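Local coordinates for protein ferulic acid decarboxylase 1 (Candida dubliniensis, PDB 4ZAD) that probably catalyses the reversible decarboxylation of aromatic acrylic acids such as ferulic, p-coumaric and cinnamic acid to vinyl products, using prenylated FMN and manganese, at residues E24-V29 with L51-K56; N66-L71 with A316-S321. All blocks are in the same frame, centred on the assembly; numbering follows the deposited sequence.

Contact 1: residues E24-V29 with L51-K56; sequences EIDTEV and LFNNLK
I25 and L51 open a series of backbone hydrogen bonds: I25 N donates to L51 O (2.8 Å), and I25 O in turn receives N53 N at 3.1 Å, the pattern of a parallel pair. Past I25 the two chains part, and the register has shifted by one residue when they meet again. There V29 and L55 form a single bridge, V29 N bonded to N54 O and V29 O to K56 N (2.9 Å).

The gap between the two ladders is filled by polar groups. A water takes the N54 N-H (2.8 Å between N54 N and the water oxygen), donates to I25 O and reaches T27 O more weakly. I25 O is thus gripped by both N53 N and the water. The N54 side chain spans the same turn: with CG anti to its own backbone N (chi1 -172°), it brings ND2 to D26 O at 3.1 Å, and that oxygen lies nearly in the amide plane, 5° out of it.

Apolar contacts gather on the I25/F52 face. I25 CD1 meets F52 CE2 at 3.9 Å, the two side chains running alongside each other, whereas the V29 side chain crosses that of F52 at about a right angle, V29 CG1 4.0 Å from the same CE2. At the far end the extended E28 chain lays its carboxylate against the methylenes of K56, E28 OE2 3.5 Å from K56 CD; NZ is too distant for a salt bridge.

The contact joins the two strands of a beta-alpha-beta unit made of strand 22-25, helix 34-45 and strand 49-52; I38 of the helix touches both V29 and F52. Strand 69-71 flanks strand 49-52 through I70, and Y511 of the second subunit packs on I25, T27 and V29.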
# COMPACT_ATOMS: atom_id res chain seq x y z
N GLU A 24 -26.42 -14.73 -13.00
CA GLU A 24 -27.82 -14.42 -12.73
C GLU A 24 -28.14 -15.05 -11.37
O GLU A 24 -27.78 -16.19 -11.11
CB GLU A 24 -28.80 -14.96 -13.82
CG GLU A 24 -28.37 -14.70 -15.30
CD GLU A 24 -29.54 -14.45 -16.28
OE1 GLU A 24 -30.67 -14.17 -15.83
OE2 GLU A 24 -29.33 -14.52 -17.52
N ILE A 25 -28.76 -14.27 -10.48
CA ILE A 25 -29.27 -14.79 -9.22
C ILE A 25 -30.79 -14.79 -9.26
O ILE A 25 -31.44 -13.73 -9.27
CB ILE A 25 -28.87 -13.94 -8.02
CG1 ILE A 25 -27.36 -13.83 -7.91
CG2 ILE A 25 -29.42 -14.53 -6.75
CD1 ILE A 25 -26.92 -12.80 -6.89
N ASP A 26 -31.35 -16.00 -9.27
CA ASP A 26 -32.80 -16.20 -9.21
C ASP A 26 -33.37 -16.31 -7.78
O ASP A 26 -34.59 -16.31 -7.61
CB ASP A 26 -33.17 -17.45 -10.02
CG ASP A 26 -32.78 -17.32 -11.48
OD1 ASP A 26 -32.32 -16.23 -11.88
OD2 ASP A 26 -32.94 -18.31 -12.23
N THR A 27 -32.52 -16.38 -6.76
CA THR A 27 -32.98 -16.45 -5.35
C THR A 27 -33.43 -15.09 -4.81
O THR A 27 -32.73 -14.08 -4.95
CB THR A 27 -31.84 -16.91 -4.43
OG1 THR A 27 -31.24 -18.08 -4.99
CG2 THR A 27 -32.34 -17.18 -3.03
N GLU A 28 -34.56 -15.06 -4.14
CA GLU A 28 -35.03 -13.78 -3.64
C GLU A 28 -33.97 -13.14 -2.74
O GLU A 28 -33.47 -13.75 -1.79
CB GLU A 28 -36.36 -13.90 -2.89
CG GLU A 28 -36.94 -12.52 -2.60
CD GLU A 28 -38.16 -12.58 -1.69
OE1 GLU A 28 -39.26 -12.89 -2.21
OE2 GLU A 28 -38.01 -12.29 -0.46
N VAL A 29 -33.63 -11.89 -3.08
CA VAL A 29 -32.70 -11.06 -2.31
C VAL A 29 -33.42 -9.77 -1.94
O VAL A 29 -34.21 -9.25 -2.73
CB VAL A 29 -31.44 -10.74 -3.16
CG1 VAL A 29 -30.49 -9.79 -2.41
CG2 VAL A 29 -30.76 -12.04 -3.57
N LEU A 51 -26.39 -10.17 -11.68
CA LEU A 51 -27.68 -9.76 -12.13
C LEU A 51 -28.73 -10.33 -11.14
O LEU A 51 -28.84 -11.55 -10.94
CB LEU A 51 -27.89 -10.27 -13.54
CG LEU A 51 -29.15 -9.84 -14.29
CD1 LEU A 51 -29.41 -8.35 -14.22
CD2 LEU A 51 -29.04 -10.32 -15.75
N PHE A 52 -29.47 -9.44 -10.50
CA PHE A 52 -30.49 -9.82 -9.56
C PHE A 52 -31.81 -9.84 -10.28
O PHE A 52 -32.38 -8.79 -10.54
CB PHE A 52 -30.61 -8.79 -8.46
CG PHE A 52 -29.43 -8.70 -7.59
CD1 PHE A 52 -28.42 -7.83 -7.88
CD2 PHE A 52 -29.33 -9.50 -6.46
CE1 PHE A 52 -27.33 -7.75 -7.07
CE2 PHE A 52 -28.26 -9.41 -5.65
CZ PHE A 52 -27.25 -8.53 -5.96
N ASN A 53 -32.29 -11.05 -10.61
CA ASN A 53 -33.58 -11.22 -11.29
C ASN A 53 -34.78 -11.27 -10.33
O ASN A 53 -35.90 -11.01 -10.74
CB ASN A 53 -33.58 -12.49 -12.13
CG ASN A 53 -32.54 -12.49 -13.25
OD1 ASN A 53 -32.05 -13.57 -13.62
ND2 ASN A 53 -32.21 -11.32 -13.81
N ASN A 54 -34.56 -11.63 -9.06
CA ASN A 54 -35.68 -11.85 -8.13
C ASN A 54 -35.47 -11.07 -6.87
O ASN A 54 -34.97 -11.58 -5.89
CB ASN A 54 -35.82 -13.36 -7.83
CG ASN A 54 -37.09 -13.73 -7.01
OD1 ASN A 54 -37.95 -12.89 -6.70
ND2 ASN A 54 -37.20 -15.01 -6.67
N LEU A 55 -35.82 -9.79 -6.92
CA LEU A 55 -35.73 -8.89 -5.78
C LEU A 55 -37.02 -9.00 -4.96
O LEU A 55 -38.08 -9.37 -5.51
CB LEU A 55 -35.51 -7.46 -6.27
CG LEU A 55 -34.07 -7.05 -6.65
CD1 LEU A 55 -34.04 -5.62 -7.19
CD2 LEU A 55 -33.13 -7.18 -5.46
N LYS A 56 -36.94 -8.72 -3.65
CA LYS A 56 -38.12 -8.78 -2.79
C LYS A 56 -38.92 -7.54 -3.02
O LYS A 56 -38.44 -6.44 -2.73
CB LYS A 56 -37.78 -8.90 -1.30
CG LYS A 56 -39.04 -8.97 -0.36
CD LYS A 56 -38.65 -9.27 1.12
CE LYS A 56 -39.82 -9.07 2.14
NZ LYS A 56 -39.73 -7.78 2.96
O HOH W 1 -32.26 -11.96 -7.46

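Contact 2: residues N66-L71 with A316-S321. With 4LU (1-deoxy-5-O-phosphono-1-(3,3,4,5-tetramethyl-9,11-dioxo-2,3,8,9,10,11-hexahydro-7H-quinolino[1,8-fg]pteridin-12-ium-7-y l)-D-ribitol), chain E.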
# COMPACT_ATOMS: atom_id res chain seq x y z
N ASN A 66 -41.96 -5.85 -14.53
CA ASN A 66 -41.07 -4.96 -15.28
C ASN A 66 -40.14 -4.06 -14.46
O ASN A 66 -39.13 -3.62 -14.98
CB ASN A 66 -41.92 -4.07 -16.20
CG ASN A 66 -42.53 -4.83 -17.36
OD1 ASN A 66 -43.63 -4.53 -17.78
ND2 ASN A 66 -41.80 -5.79 -17.89
N LEU A 67 -40.50 -3.75 -13.22
CA LEU A 67 -39.77 -2.75 -12.43
C LEU A 67 -39.35 -3.29 -11.08
O LEU A 67 -40.22 -3.64 -10.27
CB LEU A 67 -40.69 -1.54 -12.16
CG LEU A 67 -41.00 -0.70 -13.39
CD1 LEU A 67 -42.10 0.34 -13.12
CD2 LEU A 67 -39.69 -0.05 -13.81
N PHE A 68 -38.03 -3.43 -10.82
CA PHE A 68 -36.98 -3.62 -11.83
C PHE A 68 -36.04 -4.69 -11.26
O PHE A 68 -36.16 -5.05 -10.07
CB PHE A 68 -36.21 -2.34 -12.13
CG PHE A 68 -35.95 -1.50 -10.92
CD1 PHE A 68 -34.93 -1.83 -10.05
CD2 PHE A 68 -36.72 -0.39 -10.66
CE1 PHE A 68 -34.69 -1.08 -8.91
CE2 PHE A 68 -36.51 0.38 -9.53
CZ PHE A 68 -35.50 0.04 -8.64
N ARG A 69 -35.16 -5.21 -12.10
CA ARG A 69 -34.03 -6.05 -11.64
C ARG A 69 -32.87 -5.14 -11.36
O ARG A 69 -32.90 -3.98 -11.76
CB ARG A 69 -33.58 -7.03 -12.73
CG ARG A 69 -34.51 -8.24 -12.95
CD ARG A 69 -34.98 -8.38 -14.42
NE ARG A 69 -34.02 -9.06 -15.29
CZ ARG A 69 -34.02 -8.98 -16.62
NH1 ARG A 69 -34.89 -8.22 -17.26
NH2 ARG A 69 -33.12 -9.64 -17.32
N ILE A 70 -31.83 -5.66 -10.72
CA ILE A 70 -30.59 -4.90 -10.49
C ILE A 70 -29.36 -5.63 -11.05
O ILE A 70 -29.16 -6.81 -10.76
CB ILE A 70 -30.39 -4.56 -8.99
CG1 ILE A 70 -31.47 -3.56 -8.55
CG2 ILE A 70 -28.96 -3.98 -8.74
CD1 ILE A 70 -31.53 -3.35 -7.04
N LEU A 71 -28.56 -4.94 -11.87
CA LEU A 71 -27.20 -5.41 -12.19
C LEU A 71 -26.29 -4.70 -11.23
O LEU A 71 -26.39 -3.48 -11.07
CB LEU A 71 -26.80 -5.04 -13.62
CG LEU A 71 -25.38 -5.46 -14.01
CD1 LEU A 71 -25.22 -6.96 -13.87
CD2 LEU A 71 -25.02 -5.02 -15.41
N ALA A 316 -37.03 -4.25 -16.97
CA ALA A 316 -35.99 -3.24 -16.91
C ALA A 316 -34.89 -3.67 -15.95
O ALA A 316 -35.16 -4.32 -14.92
CB ALA A 316 -36.56 -1.85 -16.52
N ILE A 317 -33.65 -3.34 -16.30
CA ILE A 317 -32.52 -3.66 -15.43
C ILE A 317 -31.89 -2.36 -14.94
O ILE A 317 -31.56 -1.47 -15.72
CB ILE A 317 -31.46 -4.55 -16.12
CG1 ILE A 317 -32.10 -5.85 -16.62
CG2 ILE A 317 -30.33 -4.87 -15.17
CD1 ILE A 317 -31.32 -6.49 -17.79
N MET A 318 -31.72 -2.24 -13.64
CA MET A 318 -31.03 -1.10 -13.17
C MET A 318 -29.60 -1.37 -12.73
O MET A 318 -29.37 -2.15 -11.81
CB MET A 318 -31.76 -0.40 -12.05
CG MET A 318 -31.04 0.89 -11.82
SD MET A 318 -32.01 2.15 -11.15
CE MET A 318 -32.02 1.55 -9.44
N PRO A 319 -28.64 -0.67 -13.35
CA PRO A 319 -27.32 -0.75 -12.80
C PRO A 319 -27.21 0.08 -11.54
O PRO A 319 -27.97 1.03 -11.32
CB PRO A 319 -26.44 -0.22 -13.89
CG PRO A 319 -27.31 0.71 -14.65
CD PRO A 319 -28.70 0.23 -14.51
N ILE A 320 -26.23 -0.31 -10.72
CA ILE A 320 -26.11 0.13 -9.33
C ILE A 320 -24.61 0.18 -9.04
O ILE A 320 -23.86 -0.64 -9.56
CB ILE A 320 -26.94 -0.91 -8.45
CG1 ILE A 320 -28.44 -0.53 -8.43
CG2 ILE A 320 -26.38 -1.17 -7.05
CD1 ILE A 320 -28.78 0.87 -7.78
N SER A 321 -24.17 1.19 -8.28
CA SER A 321 -22.84 1.21 -7.62
C SER A 321 -22.93 1.43 -6.11
O SER A 321 -23.63 2.31 -5.62
CB SER A 321 -21.92 2.26 -8.22
OG SER A 321 -20.72 2.35 -7.48
C9 4LU E . -19.22 8.95 -9.97
C8 4LU E . -19.68 7.64 -10.18
C7 4LU E . -20.62 7.06 -9.31
C10 4LU E . -20.45 12.03 -8.36
C6 4LU E . -21.05 7.86 -8.13
N3 4LU E . -21.94 13.71 -6.81
C2 4LU E . -21.17 14.22 -7.78
C13 4LU E . -23.37 7.39 -7.91
C5 4LU E . -22.05 7.33 -7.18
C1 4LU E . -21.76 9.52 -6.00
O2 4LU E . -21.20 15.45 -7.94
N1 4LU E . -20.43 13.39 -8.55
C4 4LU E . -21.98 12.39 -6.56
O4 4LU E . -22.74 12.05 -5.62
C4A 4LU E . -21.24 11.51 -7.32
N5 4LU E . -20.94 10.01 -6.89
C3 4LU E . -22.31 8.25 -6.10
C12 4LU E . -21.80 5.89 -6.74
C5A 4LU E . -20.50 9.22 -7.94
C7M 4LU E . -21.15 5.67 -9.51
C8M 4LU E . -19.15 6.92 -11.39
C9A 4LU E . -19.74 9.80 -8.98
N10 4LU E . -19.70 11.22 -9.16
C1' 4LU E . -18.52 11.88 -9.75
C2' 4LU E . -18.95 12.52 -11.07
O2' 4LU E . -19.71 11.55 -11.83
C3' 4LU E . -17.76 13.04 -11.89
O3' 4LU E . -17.10 14.09 -11.16
C4' 4LU E . -18.18 13.57 -13.27
O4' 4LU E . -17.12 14.34 -13.84
C5' 4LU E . -19.41 14.49 -13.19
O5' 4LU E . -19.80 15.04 -14.43
P 4LU E . -19.51 16.55 -14.85
O2P 4LU E . -20.34 16.58 -16.13
O3P 4LU E . -17.97 16.58 -15.00
O1P 4LU E . -20.00 17.41 -13.71
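A316 is held by both its backbone polar atoms: its N donates to N66 O (3.0 Å) and its O accepts R69 N. The ladder then continues with M318 N to R69 O at 2.8 Å and L71 N to M318 O at 2.9 Å. I317 N is bonded to the carboxylate of E269, and L67 O is taken by the side-chain amides of Q57 and N61. S321 is satisfied beyond the pair as well, its N by T159 and its OG by E329.

On the face that carries R69, I317 and L71, I317 lies across R69, with CG1 over the centre of the guanidinium, 3.6 Å above its plane; bends at chi2 and chi3 fold the arginine into this position. I317 CG2 also reaches L71 CB. I70 and M318 share the other face. Next to them I70 CG2 meets I320 CG1 (3.5 Å), and the M318 sulfur SD sits above the F68 ring, 4.9 Å from its centroid, a distant Met-aromatic contact. M318 CE approaches F68 CE1 more closely (3.8 Å). F68 follows a cis peptide bond, and its chi1 of 39°, with CG between the backbone N and carbonyl carbon, places the ring beside M318.

The arrangement is a parallel strand pair at the edge of a mixed sheet, running into the cofactor pocket of this UbiD-family enzyme, where S321 CB packs against methyl C7M of the prenylated flavin at 3.7 Å.

In the fold
Contact 1 and contact 2 lie in one four-stranded mixed beta-sheet, ordered 22-25, 49-52, 69-71, 317-319, their centres about 10 Å apart. Contact 1 joins the first two strands and contact 2 the last two; the antiparallel pair 49-52 and 69-71 links them, with F52 N probably hydrogen-bonded to I70 O and L55 packed on I70. Along the chain contact 1 closes before contact 2 opens. Contact 1 is local, whereas contact 2 brings in a strand some 245 residues later, from the Rift-related domain. The four strands therefore tie the N-terminal region to the flavin-binding part, with Y511 of the second subunit packed at the contact 1 side and S321, just past strand 317-319, at the cofactor.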